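Local coordinates for protein cellobiose 2-epimerase (Spirochaeta thermophila DSM 6192, PDB 5ZIG) that probably catalyses the reversible epimerization of cellobiose to 4-O-beta-D-glucopyranosyl-D-mannose, at residues G357-W362 / M379-Y384; G324-Y329 / D339-V344; H196-Y201 / W259-S264; T66-F71 / A130-A135. All blocks are in the same frame, centred on the assembly; numbering follows the deposited sequence.

Contact 1: residues G357-W362 / M379-Y384; sequences GGEWFW and MWKASY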
loop_
_atom_site.group_PDB
_atom_site.type_symbol
_atom_site.label_atom_id
_atom_site.label_comp_id
_atom_site.label_asym_id
_atom_site.label_seq_id
_atom_site.Cartn_x
_atom_site.Cartn_y
_atom_site.Cartn_z
ATOM N N GLY A 357 -4.656 18.246 15.409
ATOM C CA GLY A 357 -3.629 18.577 14.471
ATOM C C GLY A 357 -3.772 18.110 13.041
ATOM O O GLY A 357 -2.899 18.340 12.246
ATOM N N GLY A 358 -4.852 17.414 12.736
ATOM C CA GLY A 358 -5.120 16.953 11.391
ATOM C C GLY A 358 -4.659 15.562 11.042
ATOM O O GLY A 358 -3.853 15.017 11.697
ATOM N N GLU A 359 -5.273 14.986 10.024
ATOM C CA GLU A 359 -4.986 13.646 9.536
ATOM C C GLU A 359 -5.030 12.560 10.603
ATOM O O GLU A 359 -5.778 12.601 11.503
ATOM C CB GLU A 359 -3.634 13.643 8.808
ATOM C CG GLU A 359 -3.608 13.109 7.413
ATOM C CD GLU A 359 -3.262 11.648 7.350
ATOM O OE1 GLU A 359 -2.847 11.055 8.321
ATOM O OE2 GLU A 359 -3.424 11.085 6.310
ATOM N N TRP A 360 -4.189 11.577 10.456
ATOM C CA TRP A 360 -4.054 10.485 11.359
ATOM C C TRP A 360 -2.668 10.403 11.981
ATOM O O TRP A 360 -1.704 10.697 11.357
ATOM C CB TRP A 360 -4.324 9.152 10.647
ATOM C CG TRP A 360 -5.704 8.868 10.046
ATOM C CD1 TRP A 360 -6.687 9.743 9.774
ATOM C CD2 TRP A 360 -6.199 7.613 9.624
ATOM N NE1 TRP A 360 -7.726 9.153 9.234
ATOM C CE2 TRP A 360 -7.477 7.824 9.140
ATOM C CE3 TRP A 360 -5.693 6.338 9.615
ATOM C CZ2 TRP A 360 -8.250 6.802 8.653
ATOM C CZ3 TRP A 360 -6.468 5.343 9.142
ATOM C CH2 TRP A 360 -7.723 5.580 8.668
ATOM N N PHE A 361 -2.589 10.053 13.248
ATOM C CA PHE A 361 -1.298 9.795 13.863
ATOM C C PHE A 361 -0.601 8.640 13.153
ATOM O O PHE A 361 -1.248 7.734 12.626
ATOM C CB PHE A 361 -1.480 9.500 15.345
ATOM C CG PHE A 361 -1.948 10.707 16.145
ATOM C CD1 PHE A 361 -3.144 10.682 16.867
ATOM C CD2 PHE A 361 -1.195 11.873 16.154
ATOM C CE1 PHE A 361 -3.565 11.803 17.593
ATOM C CE2 PHE A 361 -1.611 12.993 16.878
ATOM C CZ PHE A 361 -2.794 12.955 17.600
ATOM N N TRP A 362 0.739 8.705 13.094
ATOM C CA TRP A 362 1.509 7.549 12.635
ATOM C C TRP A 362 1.233 6.319 13.498
ATOM O O TRP A 362 1.150 5.199 12.987
ATOM C CB TRP A 362 3.006 7.874 12.658
ATOM C CG TRP A 362 3.864 6.694 12.311
ATOM C CD1 TRP A 362 4.140 5.607 13.097
ATOM C CD2 TRP A 362 4.582 6.496 11.088
ATOM N NE1 TRP A 362 4.965 4.737 12.431
ATOM C CE2 TRP A 362 5.259 5.261 11.197
ATOM C CE3 TRP A 362 4.725 7.248 9.916
ATOM C CZ2 TRP A 362 6.046 4.746 10.171
ATOM C CZ3 TRP A 362 5.508 6.731 8.889
ATOM C CH2 TRP A 362 6.158 5.489 9.027
ATOM N N MET A 379 8.571 10.621 4.016
ATOM C CA MET A 379 8.990 9.554 3.114
ATOM C C MET A 379 8.169 8.293 3.324
ATOM O O MET A 379 8.031 7.480 2.405
ATOM C CB MET A 379 10.473 9.241 3.313
ATOM C CG MET A 379 11.399 10.412 3.059
ATOM S SD MET A 379 11.979 10.401 1.362
ATOM C CE MET A 379 12.713 8.762 1.242
ATOM N N TRP A 380 7.642 8.098 4.525
ATOM C CA TRP A 380 6.995 6.846 4.868
ATOM C C TRP A 380 5.496 6.984 5.101
ATOM O O TRP A 380 4.796 5.966 5.157
ATOM C CB TRP A 380 7.664 6.244 6.109
ATOM C CG TRP A 380 9.013 5.642 5.827
ATOM C CD1 TRP A 380 9.273 4.510 5.098
ATOM C CD2 TRP A 380 10.288 6.141 6.260
ATOM N NE1 TRP A 380 10.627 4.273 5.062
ATOM C CE2 TRP A 380 11.272 5.257 5.767
ATOM C CE3 TRP A 380 10.693 7.245 7.022
ATOM C CZ2 TRP A 380 12.635 5.444 6.014
ATOM C CZ3 TRP A 380 12.041 7.425 7.269
ATOM C CH2 TRP A 380 12.998 6.533 6.765
ATOM N N LYS A 381 4.970 8.199 5.227
ATOM C CA LYS A 381 3.535 8.337 5.381
ATOM C C LYS A 381 3.022 9.407 4.435
ATOM O O LYS A 381 3.435 10.571 4.502
ATOM C CB LYS A 381 3.161 8.618 6.831
ATOM C CG LYS A 381 1.717 9.046 7.052
ATOM C CD LYS A 381 1.469 9.227 8.541
ATOM C CE LYS A 381 -0.031 9.431 8.837
ATOM N NZ LYS A 381 -0.376 10.858 8.676
ATOM N N ALA A 382 2.132 8.995 3.549
ATOM C CA ALA A 382 1.468 9.888 2.621
ATOM C C ALA A 382 -0.038 9.704 2.773
ATOM O O ALA A 382 -0.523 9.412 3.868
ATOM C CB ALA A 382 1.933 9.613 1.186
ATOM N N SER A 383 -0.767 9.902 1.715
ATOM C CA SER A 383 -2.194 9.816 1.749
ATOM C C SER A 383 -2.841 8.541 1.209
ATOM O O SER A 383 -3.990 8.513 1.075
ATOM C CB SER A 383 -2.766 10.997 1.016
ATOM O OG SER A 383 -2.611 10.865 -0.324
ATOM N N TYR A 384 -2.063 7.504 0.977
ATOM C CA TYR A 384 -2.509 6.271 0.382
ATOM C C TYR A 384 -3.163 5.191 1.234
ATOM O O TYR A 384 -4.215 4.802 0.935
ATOM C CB TYR A 384 -1.393 5.724 -0.508
ATOM C CG TYR A 384 -1.212 4.268 -0.611
ATOM C CD1 TYR A 384 -1.814 3.542 -1.598
ATOM C CD2 TYR A 384 -0.371 3.645 0.216
ATOM C CE1 TYR A 384 -1.589 2.200 -1.718
ATOM C CE2 TYR A 384 -0.113 2.331 0.098
ATOM C CZ TYR A 384 -0.723 1.596 -0.867
ATOM O OH TYR A 384 -0.414 0.290 -0.907
#
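K381 and E359 approach from opposite directions and meet in a buried salt bridge, with NZ of K381 2.5 Å from OE1 of E359. The ammonium stands above the carboxylate plane, 61° out of it, and the backbone N-H of W360 reaches the same oxygen from the other face. NZ of K381 also donates to the carbonyl O of W360 at 3.0 Å and to that of K376. The lysine chain runs extended until its last torsion (chi4 -85°), whose bend turns NZ onto these oxygens. Putting an alanine at E359 would probably leave the ammonium of K381 without its counter-charge. W362 completes the packed part, its CZ3 3.6 Å from CB of K381 and the indole edge at CH2 3.4 Å from CB of W380. The solvent side is the exposed ring of W380, which leads away. On the buried side OE2 of E359 is held by W30 of helix 7-31 and N386 of helix 384-402, fastening the loop before strand 363-364 to both helices.

Contact 2: residues G324-Y329 / D339-V344; sequences GFLNAY and DHACTV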
loop_
_atom_site.group_PDB
_atom_site.type_symbol
_atom_site.label_atom_id
_atom_site.label_comp_id
_atom_site.label_asym_id
_atom_site.label_seq_id
_atom_site.Cartn_x
_atom_site.Cartn_y
_atom_site.Cartn_z
ATOM N N GLY A 324 -8.683 -5.829 5.057
ATOM C CA GLY A 324 -8.490 -7.262 5.057
ATOM C C GLY A 324 -9.648 -8.010 5.683
ATOM O O GLY A 324 -10.017 -9.087 5.220
ATOM N N PHE A 325 -10.241 -7.444 6.740
ATOM C CA PHE A 325 -11.337 -8.127 7.403
ATOM C C PHE A 325 -12.602 -8.083 6.551
ATOM O O PHE A 325 -13.369 -9.052 6.525
ATOM C CB PHE A 325 -11.568 -7.522 8.794
ATOM C CG PHE A 325 -10.525 -7.922 9.801
ATOM C CD1 PHE A 325 -10.103 -9.242 9.884
ATOM C CD2 PHE A 325 -9.976 -6.992 10.660
ATOM C CE1 PHE A 325 -9.139 -9.622 10.802
ATOM C CE2 PHE A 325 -9.026 -7.360 11.580
ATOM C CZ PHE A 325 -8.603 -8.673 11.653
ATOM N N LEU A 326 -12.838 -6.966 5.853
ATOM C CA LEU A 326 -13.961 -6.889 4.927
ATOM C C LEU A 326 -13.806 -7.896 3.796
ATOM O O LEU A 326 -14.775 -8.584 3.413
ATOM C CB LEU A 326 -14.080 -5.479 4.369
ATOM C CG LEU A 326 -14.385 -4.344 5.357
ATOM C CD1 LEU A 326 -14.382 -3.031 4.593
ATOM C CD2 LEU A 326 -15.724 -4.541 6.138
ATOM N N ASN A 327 -12.583 -7.996 3.259
ATOM C CA ASN A 327 -12.292 -8.945 2.193
ATOM C C ASN A 327 -12.525 -10.377 2.652
ATOM O O ASN A 327 -13.010 -11.206 1.885
ATOM C CB ASN A 327 -10.839 -8.765 1.732
ATOM C CG ASN A 327 -10.517 -9.579 0.501
ATOM O OD1 ASN A 327 -11.014 -9.313 -0.590
ATOM N ND2 ASN A 327 -9.681 -10.580 0.673
ATOM N N ALA A 328 -12.137 -10.689 3.892
ATOM C CA ALA A 328 -12.282 -12.045 4.401
ATOM C C ALA A 328 -13.743 -12.435 4.576
ATOM O O ALA A 328 -14.082 -13.622 4.472
ATOM C CB ALA A 328 -11.556 -12.187 5.734
ATOM N N TYR A 329 -14.609 -11.470 4.880
ATOM C CA TYR A 329 -16.032 -11.770 4.902
ATOM C C TYR A 329 -16.517 -12.140 3.502
ATOM O O TYR A 329 -17.126 -13.192 3.306
ATOM C CB TYR A 329 -16.825 -10.592 5.457
ATOM C CG TYR A 329 -18.324 -10.777 5.279
ATOM C CD1 TYR A 329 -19.035 -11.684 6.061
ATOM C CD2 TYR A 329 -19.018 -10.066 4.311
ATOM C CE1 TYR A 329 -20.407 -11.866 5.880
ATOM C CE2 TYR A 329 -20.382 -10.248 4.120
ATOM C CZ TYR A 329 -21.072 -11.140 4.907
ATOM O OH TYR A 329 -22.435 -11.286 4.705
ATOM N N ASP A 339 -17.310 -8.236 12.286
ATOM C CA ASP A 339 -17.125 -7.794 13.666
ATOM C C ASP A 339 -15.724 -7.225 13.854
ATOM O O ASP A 339 -15.535 -6.160 14.463
ATOM C CB ASP A 339 -17.344 -8.960 14.644
ATOM C CG ASP A 339 -18.788 -9.479 14.665
ATOM O OD1 ASP A 339 -19.716 -8.695 14.402
ATOM O OD2 ASP A 339 -18.992 -10.680 14.943
ATOM N N HIS A 340 -14.737 -7.933 13.317
ATOM C CA HIS A 340 -13.347 -7.528 13.434
ATOM C C HIS A 340 -13.107 -6.192 12.732
ATOM O O HIS A 340 -12.600 -5.245 13.341
ATOM C CB HIS A 340 -12.465 -8.657 12.880
ATOM C CG HIS A 340 -12.477 -9.899 13.733
ATOM N ND1 HIS A 340 -12.536 -9.859 15.115
ATOM C CD2 HIS A 340 -12.434 -11.212 13.402
ATOM C CE1 HIS A 340 -12.515 -11.092 15.593
ATOM N NE2 HIS A 340 -12.449 -11.932 14.574
ATOM N N ALA A 341 -13.503 -6.088 11.459
ATOM C CA ALA A 341 -13.411 -4.822 10.732
ATOM C C ALA A 341 -14.028 -3.674 11.528
ATOM O O ALA A 341 -13.389 -2.642 11.749
ATOM C CB ALA A 341 -14.096 -4.936 9.375
ATOM N N CYS A 342 -15.292 -3.828 11.932
ATOM C CA CYS A 342 -15.935 -2.810 12.758
ATOM C C CYS A 342 -15.084 -2.475 13.978
ATOM O O CYS A 342 -14.903 -1.300 14.305
ATOM C CB CYS A 342 -17.339 -3.267 13.185
ATOM S SG CYS A 342 -18.540 -3.630 11.826
ATOM N N THR A 343 -14.543 -3.496 14.650
ATOM C CA THR A 343 -13.690 -3.264 15.817
ATOM C C THR A 343 -12.463 -2.443 15.454
ATOM O O THR A 343 -12.097 -1.501 16.169
ATOM C CB THR A 343 -13.270 -4.605 16.432
ATOM O OG1 THR A 343 -14.396 -5.209 17.069
ATOM C CG2 THR A 343 -12.154 -4.421 17.462
ATOM N N VAL A 344 -11.795 -2.805 14.353
ATOM C CA VAL A 344 -10.603 -2.075 13.940
ATOM C C VAL A 344 -10.971 -0.645 13.578
ATOM O O VAL A 344 -10.265 0.301 13.950
ATOM C CB VAL A 344 -9.899 -2.809 12.775
ATOM C CG1 VAL A 344 -8.941 -1.869 12.035
ATOM C CG2 VAL A 344 -9.139 -4.011 13.315
#
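F325 and A341 bring the backbones of the two segments closest, where the successive antiparallel helices 315-332 and 336-352 form a helical hairpin in the (alpha/alpha)6 barrel expected of this family. The axes of the two segments come within 8.3 Å, with their N-to-C directions 165° apart, and small A341 lets the backbones draw near. The aromatic part centres on the phenyl ring of F325. CB of H340 sits over the middle of one face, 3.6 Å from the ring centroid of F325 and only 8° off the normal, a clear CH-pi contact. The imidazole of H340 is inclined to the phenyl in an oblique pairing, with the planes at 46°. The apolar part gathers round the methyl of A341: CB of A341 is 3.7 Å from CB of F325 and 3.6 Å from CD2 of L326. L326 carries CG beside its backbone N (chi1 -63°), and its CD2 branch reaches the alanine although CB itself is not directed at it. Helix 275-294 packs alongside through M285 on F325, A289 on H340 and L292 on V344. At the rim of the phenyl, CG2 of V344 lies near the ring plane, 3.8 Å from CE2 of F325.

Contact 3: residues H196-Y201 / W259-S264; sequences HILEAY and WLLTES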
loop_
_atom_site.group_PDB
_atom_site.type_symbol
_atom_site.label_atom_id
_atom_site.label_comp_id
_atom_site.label_asym_id
_atom_site.label_seq_id
_atom_site.Cartn_x
_atom_site.Cartn_y
_atom_site.Cartn_z
ATOM N N HIS A 196 4.385 -5.083 -3.402
ATOM C CA HIS A 196 3.895 -3.874 -4.045
ATOM C C HIS A 196 4.098 -3.896 -5.548
ATOM O O HIS A 196 3.422 -3.148 -6.266
ATOM C CB HIS A 196 4.511 -2.654 -3.360
ATOM C CG HIS A 196 3.910 -2.412 -2.009
ATOM N ND1 HIS A 196 2.721 -1.730 -1.841
ATOM C CD2 HIS A 196 4.290 -2.816 -0.773
ATOM C CE1 HIS A 196 2.420 -1.689 -0.556
ATOM N NE2 HIS A 196 3.347 -2.352 0.112
ATOM N N ILE A 197 4.955 -4.778 -6.047
ATOM C CA ILE A 197 4.992 -4.973 -7.489
ATOM C C ILE A 197 3.725 -5.677 -7.947
ATOM O O ILE A 197 3.086 -5.283 -8.933
ATOM C CB ILE A 197 6.250 -5.747 -7.905
ATOM C CG1 ILE A 197 7.479 -4.846 -7.789
ATOM C CG2 ILE A 197 6.097 -6.222 -9.347
ATOM C CD1 ILE A 197 8.759 -5.604 -7.449
ATOM N N LEU A 198 3.330 -6.726 -7.229
ATOM C CA LEU A 198 2.032 -7.335 -7.483
ATOM C C LEU A 198 0.936 -6.277 -7.465
ATOM O O LEU A 198 0.102 -6.205 -8.378
ATOM C CB LEU A 198 1.772 -8.427 -6.445
ATOM C CG LEU A 198 0.387 -9.055 -6.489
ATOM C CD1 LEU A 198 0.238 -9.992 -7.679
ATOM C CD2 LEU A 198 0.070 -9.777 -5.177
ATOM N N GLU A 199 0.970 -5.399 -6.454
ATOM C CA GLU A 199 -0.079 -4.397 -6.290
ATOM C C GLU A 199 -0.172 -3.497 -7.511
ATOM O O GLU A 199 -1.267 -3.265 -8.053
ATOM C CB GLU A 199 0.186 -3.585 -5.019
ATOM C CG GLU A 199 -0.586 -2.286 -4.889
ATOM C CD GLU A 199 -0.070 -1.436 -3.733
ATOM O OE1 GLU A 199 1.074 -0.930 -3.799
ATOM O OE2 GLU A 199 -0.798 -1.300 -2.738
ATOM N N ALA A 200 0.980 -3.002 -7.970
ATOM C CA ALA A 200 1.041 -2.203 -9.188
ATOM C C ALA A 200 0.478 -2.961 -10.379
ATOM O O ALA A 200 -0.261 -2.395 -11.191
ATOM C CB ALA A 200 2.498 -1.795 -9.470
ATOM N N TYR A 201 0.855 -4.232 -10.523
ATOM C CA TYR A 201 0.543 -4.963 -11.752
ATOM C C TYR A 201 -0.941 -5.277 -11.845
ATOM O O TYR A 201 -1.531 -5.145 -12.922
ATOM C CB TYR A 201 1.370 -6.242 -11.836
ATOM C CG TYR A 201 2.828 -6.008 -12.199
ATOM C CD1 TYR A 201 3.348 -4.719 -12.285
ATOM C CD2 TYR A 201 3.673 -7.068 -12.469
ATOM C CE1 TYR A 201 4.684 -4.498 -12.619
ATOM C CE2 TYR A 201 5.039 -6.859 -12.801
ATOM C CZ TYR A 201 5.523 -5.570 -12.882
ATOM O OH TYR A 201 6.852 -5.338 -13.226
ATOM N N TRP A 259 -5.714 -9.452 0.967
ATOM C CA TRP A 259 -6.650 -8.859 0.036
ATOM C C TRP A 259 -5.997 -8.438 -1.270
ATOM O O TRP A 259 -6.634 -8.563 -2.321
ATOM C CB TRP A 259 -7.432 -7.717 0.676
ATOM C CG TRP A 259 -6.750 -6.428 0.975
ATOM C CD1 TRP A 259 -6.068 -6.103 2.118
ATOM C CD2 TRP A 259 -6.787 -5.242 0.178
ATOM N NE1 TRP A 259 -5.653 -4.799 2.059
ATOM C CE2 TRP A 259 -6.091 -4.246 0.881
ATOM C CE3 TRP A 259 -7.365 -4.923 -1.062
ATOM C CZ2 TRP A 259 -5.916 -2.959 0.373
ATOM C CZ3 TRP A 259 -7.209 -3.651 -1.554
ATOM C CH2 TRP A 259 -6.479 -2.680 -0.842
ATOM N N LEU A 260 -4.741 -7.953 -1.248
ATOM C CA LEU A 260 -4.020 -7.719 -2.505
ATOM C C LEU A 260 -3.869 -9.012 -3.300
ATOM O O LEU A 260 -4.017 -9.014 -4.527
ATOM C CB LEU A 260 -2.649 -7.086 -2.252
ATOM C CG LEU A 260 -2.725 -5.584 -1.969
ATOM C CD1 LEU A 260 -1.375 -5.037 -1.579
ATOM C CD2 LEU A 260 -3.296 -4.863 -3.182
ATOM N N LEU A 261 -3.580 -10.120 -2.617
ATOM C CA LEU A 261 -3.490 -11.399 -3.307
ATOM C C LEU A 261 -4.839 -11.768 -3.910
ATOM O O LEU A 261 -4.915 -12.208 -5.066
ATOM C CB LEU A 261 -3.018 -12.491 -2.353
ATOM C CG LEU A 261 -1.526 -12.797 -2.186
ATOM C CD1 LEU A 261 -0.710 -11.574 -1.900
ATOM C CD2 LEU A 261 -1.369 -13.805 -1.069
ATOM N N THR A 262 -5.916 -11.584 -3.136
ATOM C CA THR A 262 -7.269 -11.813 -3.631
ATOM C C THR A 262 -7.550 -11.007 -4.895
ATOM O O THR A 262 -8.040 -11.557 -5.884
ATOM C CB THR A 262 -8.313 -11.485 -2.536
ATOM O OG1 THR A 262 -8.241 -12.446 -1.460
ATOM C CG2 THR A 262 -9.702 -11.462 -3.131
ATOM N N GLU A 263 -7.195 -9.713 -4.900
ATOM C CA GLU A 263 -7.449 -8.902 -6.096
ATOM C C GLU A 263 -6.807 -9.510 -7.341
ATOM O O GLU A 263 -7.435 -9.592 -8.402
ATOM C CB GLU A 263 -6.919 -7.484 -5.915
ATOM C CG GLU A 263 -7.375 -6.547 -6.984
ATOM C CD GLU A 263 -6.518 -5.308 -7.072
ATOM O OE1 GLU A 263 -5.401 -5.293 -6.518
ATOM O OE2 GLU A 263 -6.985 -4.330 -7.679
ATOM N N SER A 264 -5.547 -9.935 -7.225
ATOM C CA SER A 264 -4.834 -10.435 -8.397
ATOM C C SER A 264 -5.422 -11.754 -8.898
ATOM O O SER A 264 -5.594 -11.946 -10.111
ATOM C CB SER A 264 -3.348 -10.586 -8.076
ATOM O OG SER A 264 -3.156 -11.447 -6.972
HETATM O O HOH W 1 -4.023 -2.948 -7.436
#
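E199 lies across the side chain of L260, and its own chain can be followed outward from the helix. CB of E199 packs on the isopropyl fork of L260, 4.0 Å from CD1 of L260, and CG runs past the other branch, CD2. With CG trans to the backbone N (chi1 165°) and the chain extended beyond it, the carboxylate is carried towards the imidazole of H196. OE1 of E199 accepts from H196 ND1 at 2.7 Å in a nearly straight bond; the oxygen lies in the imidazole plane, whereas ND1 stands well above the carboxylate plane. OE2 of E199 still touches CD1 of L260, at 4.0 Å, while it is hydrogen-bonded to Y384 OH and forms a salt bridge with R388, both of helix 384-402. A leucine in place of E199 would probably leave H196 ND1 and the guanidinium of R388 without this partner and the imidazole less firmly oriented. Helices 191-208 and 251-269 are neighbours in the (alpha/alpha)6 barrel; the two segments run at 39°, their axes 9.7 Å apart. Elsewhere in the interface L198 makes the apolar contacts: CD2 of L198 meets CD1 of L261 at 3.8 Å, and the CD1 branch of L198 rests 3.7 Å from CB of S264. The hydroxyl of S264 turns back to its own helix, donating to the carbonyl O of L261. Beyond L260 a water joins the helices, donating to the backbone O of E199 and to OE1 of E263.

Contact 4: residues T66-F71 / A130-A135; sequences TFSQAF and AAYHTA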
loop_
_atom_site.group_PDB
_atom_site.type_symbol
_atom_site.label_atom_id
_atom_site.label_comp_id
_atom_site.label_asym_id
_atom_site.label_seq_id
_atom_site.Cartn_x
_atom_site.Cartn_y
_atom_site.Cartn_z
ATOM N N THR A 66 -3.559 8.766 -4.746
ATOM C CA THR A 66 -4.685 9.164 -3.906
ATOM C C THR A 66 -5.601 10.150 -4.629
ATOM O O THR A 66 -6.820 9.948 -4.680
ATOM C CB THR A 66 -4.176 9.747 -2.588
ATOM O OG1 THR A 66 -3.694 8.685 -1.752
ATOM C CG2 THR A 66 -5.290 10.505 -1.854
ATOM N N PHE A 67 -5.037 11.194 -5.239
ATOM C CA PHE A 67 -5.883 12.228 -5.824
ATOM C C PHE A 67 -6.487 11.826 -7.162
ATOM O O PHE A 67 -7.528 12.379 -7.550
ATOM C CB PHE A 67 -5.105 13.542 -5.956
ATOM C CG PHE A 67 -4.950 14.250 -4.635
ATOM C CD1 PHE A 67 -6.006 14.954 -4.093
ATOM C CD2 PHE A 67 -3.782 14.148 -3.915
ATOM C CE1 PHE A 67 -5.883 15.582 -2.869
ATOM C CE2 PHE A 67 -3.643 14.780 -2.696
ATOM C CZ PHE A 67 -4.685 15.489 -2.169
ATOM N N SER A 68 -5.858 10.894 -7.873
ATOM C CA SER A 68 -6.510 10.281 -9.027
ATOM C C SER A 68 -7.791 9.550 -8.613
ATOM O O SER A 68 -8.855 9.740 -9.211
ATOM C CB SER A 68 -5.536 9.320 -9.692
ATOM O OG SER A 68 -4.422 10.017 -10.229
ATOM N N GLN A 69 -7.690 8.695 -7.596
ATOM C CA GLN A 69 -8.824 7.891 -7.147
ATOM C C GLN A 69 -9.915 8.766 -6.556
ATOM O O GLN A 69 -11.107 8.477 -6.724
ATOM C CB GLN A 69 -8.351 6.856 -6.126
ATOM C CG GLN A 69 -7.288 5.904 -6.697
ATOM C CD GLN A 69 -7.874 4.907 -7.671
ATOM O OE1 GLN A 69 -9.095 4.725 -7.720
ATOM N NE2 GLN A 69 -7.009 4.245 -8.446
ATOM N N ALA A 70 -9.523 9.853 -5.875
ATOM C CA ALA A 70 -10.507 10.756 -5.285
ATOM C C ALA A 70 -11.264 11.526 -6.358
ATOM O O ALA A 70 -12.469 11.752 -6.226
ATOM C CB ALA A 70 -9.827 11.714 -4.308
ATOM N N PHE A 71 -10.580 11.929 -7.438
ATOM C CA PHE A 71 -11.284 12.584 -8.540
ATOM C C PHE A 71 -12.227 11.614 -9.250
ATOM O O PHE A 71 -13.292 12.016 -9.737
ATOM C CB PHE A 71 -10.287 13.188 -9.532
ATOM C CG PHE A 71 -10.936 13.894 -10.701
ATOM C CD1 PHE A 71 -11.556 15.125 -10.539
ATOM C CD2 PHE A 71 -10.936 13.310 -11.966
ATOM C CE1 PHE A 71 -12.156 15.775 -11.623
ATOM C CE2 PHE A 71 -11.524 13.958 -13.048
ATOM C CZ PHE A 71 -12.132 15.188 -12.875
ATOM N N ALA A 130 -0.930 4.572 -13.597
ATOM C CA ALA A 130 -2.120 3.932 -14.133
ATOM C C ALA A 130 -3.379 4.590 -13.581
ATOM O O ALA A 130 -4.315 4.890 -14.333
ATOM C CB ALA A 130 -2.089 2.434 -13.807
ATOM N N ALA A 131 -3.392 4.870 -12.273
ATOM C CA ALA A 131 -4.519 5.579 -11.682
ATOM C C ALA A 131 -4.691 6.948 -12.318
ATOM O O ALA A 131 -5.814 7.352 -12.646
ATOM C CB ALA A 131 -4.316 5.696 -10.173
ATOM N N TYR A 132 -3.577 7.666 -12.526
ATOM C CA TYR A 132 -3.650 8.998 -13.112
ATOM C C TYR A 132 -4.199 8.941 -14.526
ATOM O O TYR A 132 -4.993 9.798 -14.929
ATOM C CB TYR A 132 -2.271 9.660 -13.114
ATOM C CG TYR A 132 -2.329 11.090 -13.599
ATOM C CD1 TYR A 132 -3.129 12.000 -12.944
ATOM C CD2 TYR A 132 -1.636 11.521 -14.733
ATOM C CE1 TYR A 132 -3.239 13.285 -13.359
ATOM C CE2 TYR A 132 -1.731 12.857 -15.162
ATOM C CZ TYR A 132 -2.545 13.725 -14.449
ATOM O OH TYR A 132 -2.707 15.054 -14.781
ATOM N N HIS A 133 -3.765 7.953 -15.302
ATOM C CA HIS A 133 -4.261 7.809 -16.666
ATOM C C HIS A 133 -5.780 7.645 -16.676
ATOM O O HIS A 133 -6.491 8.370 -17.386
ATOM C CB HIS A 133 -3.567 6.629 -17.345
ATOM C CG HIS A 133 -4.195 6.234 -18.641
ATOM N ND1 HIS A 133 -3.929 6.892 -19.820
ATOM C CD2 HIS A 133 -5.085 5.262 -18.943
ATOM C CE1 HIS A 133 -4.627 6.338 -20.796
ATOM N NE2 HIS A 133 -5.330 5.341 -20.293
ATOM N N THR A 134 -6.293 6.730 -15.844
ATOM C CA THR A 134 -7.738 6.543 -15.709
ATOM C C THR A 134 -8.443 7.840 -15.321
ATOM O O THR A 134 -9.473 8.194 -15.905
ATOM C CB THR A 134 -8.035 5.450 -14.669
ATOM O OG1 THR A 134 -7.389 4.231 -15.052
ATOM C CG2 THR A 134 -9.537 5.177 -14.582
ATOM N N ALA A 135 -7.907 8.576 -14.348
ATOM C CA ALA A 135 -8.645 9.734 -13.851
ATOM C C ALA A 135 -8.539 10.941 -14.777
ATOM O O ALA A 135 -9.481 11.741 -14.850
ATOM C CB ALA A 135 -8.170 10.108 -12.448
#
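A131 begins the contact on helix 119-136, its methyl group facing S68 and Q69 of helix 57-73. The two helices are neighbours in the (alpha/alpha)6 barrel; the two segments run at 30°, their axes 8.3 Å apart. Such a short separation is possible because small residues, S68, A131 and A135, fill the interface. CB of A131 lies 3.9 Å from CB of S68, while the amide NE2 of Q69 comes to 3.5 Å from the same methyl of A131. Q69 starts out away from the other helix, and the fold in its chain at chi2 (-73°) brings the amide back across. Next comes Y132, whose backbone is nearest to S68: CA of Y132 is 3.2 Å from OG of S68. That hydroxyl also sits near the plane of the phenol ring, at its edge beside CD1, but its hydrogen bond goes to the carbonyl O of L64, one turn back in its own helix. The ring of Y132 leaves the interface and stacks on Y87 of helix 77-94. One turn further on, A135 presses its methyl against the facing backbone, CB of A135 being 3.3 Å from the carbonyl O of S68, with L72 also touching this alanine. The partly exposed end is closed by F71, whose ring turns its edge to the backbone carbonyl of A135, CE2 of F71 lying 3.5 Å from A135 O.

Overall arrangement
Along the chain the contacts close in series: contact 4, then 3, 2 and 1. Contacts 3 and 4 each join two helices running in a similar direction, their centres about 17 Å apart, whereas contact 2 is a hairpin of successive antiparallel helices. Contact 1 joins two loops flanking strand 363-364, the second leading into helix 384-402. From there Y384 reaches into contact 3, and S383 lies beside T66 of contact 4. N327 of contact 2 is hydrogen-bonded to T262 of contact 3. Contacts 2 and 4 are farthest apart, with centres about 26 Å apart. Contact 1 thus links the start of the last helix to contacts 3 and 4, consistent with a closed helical barrel.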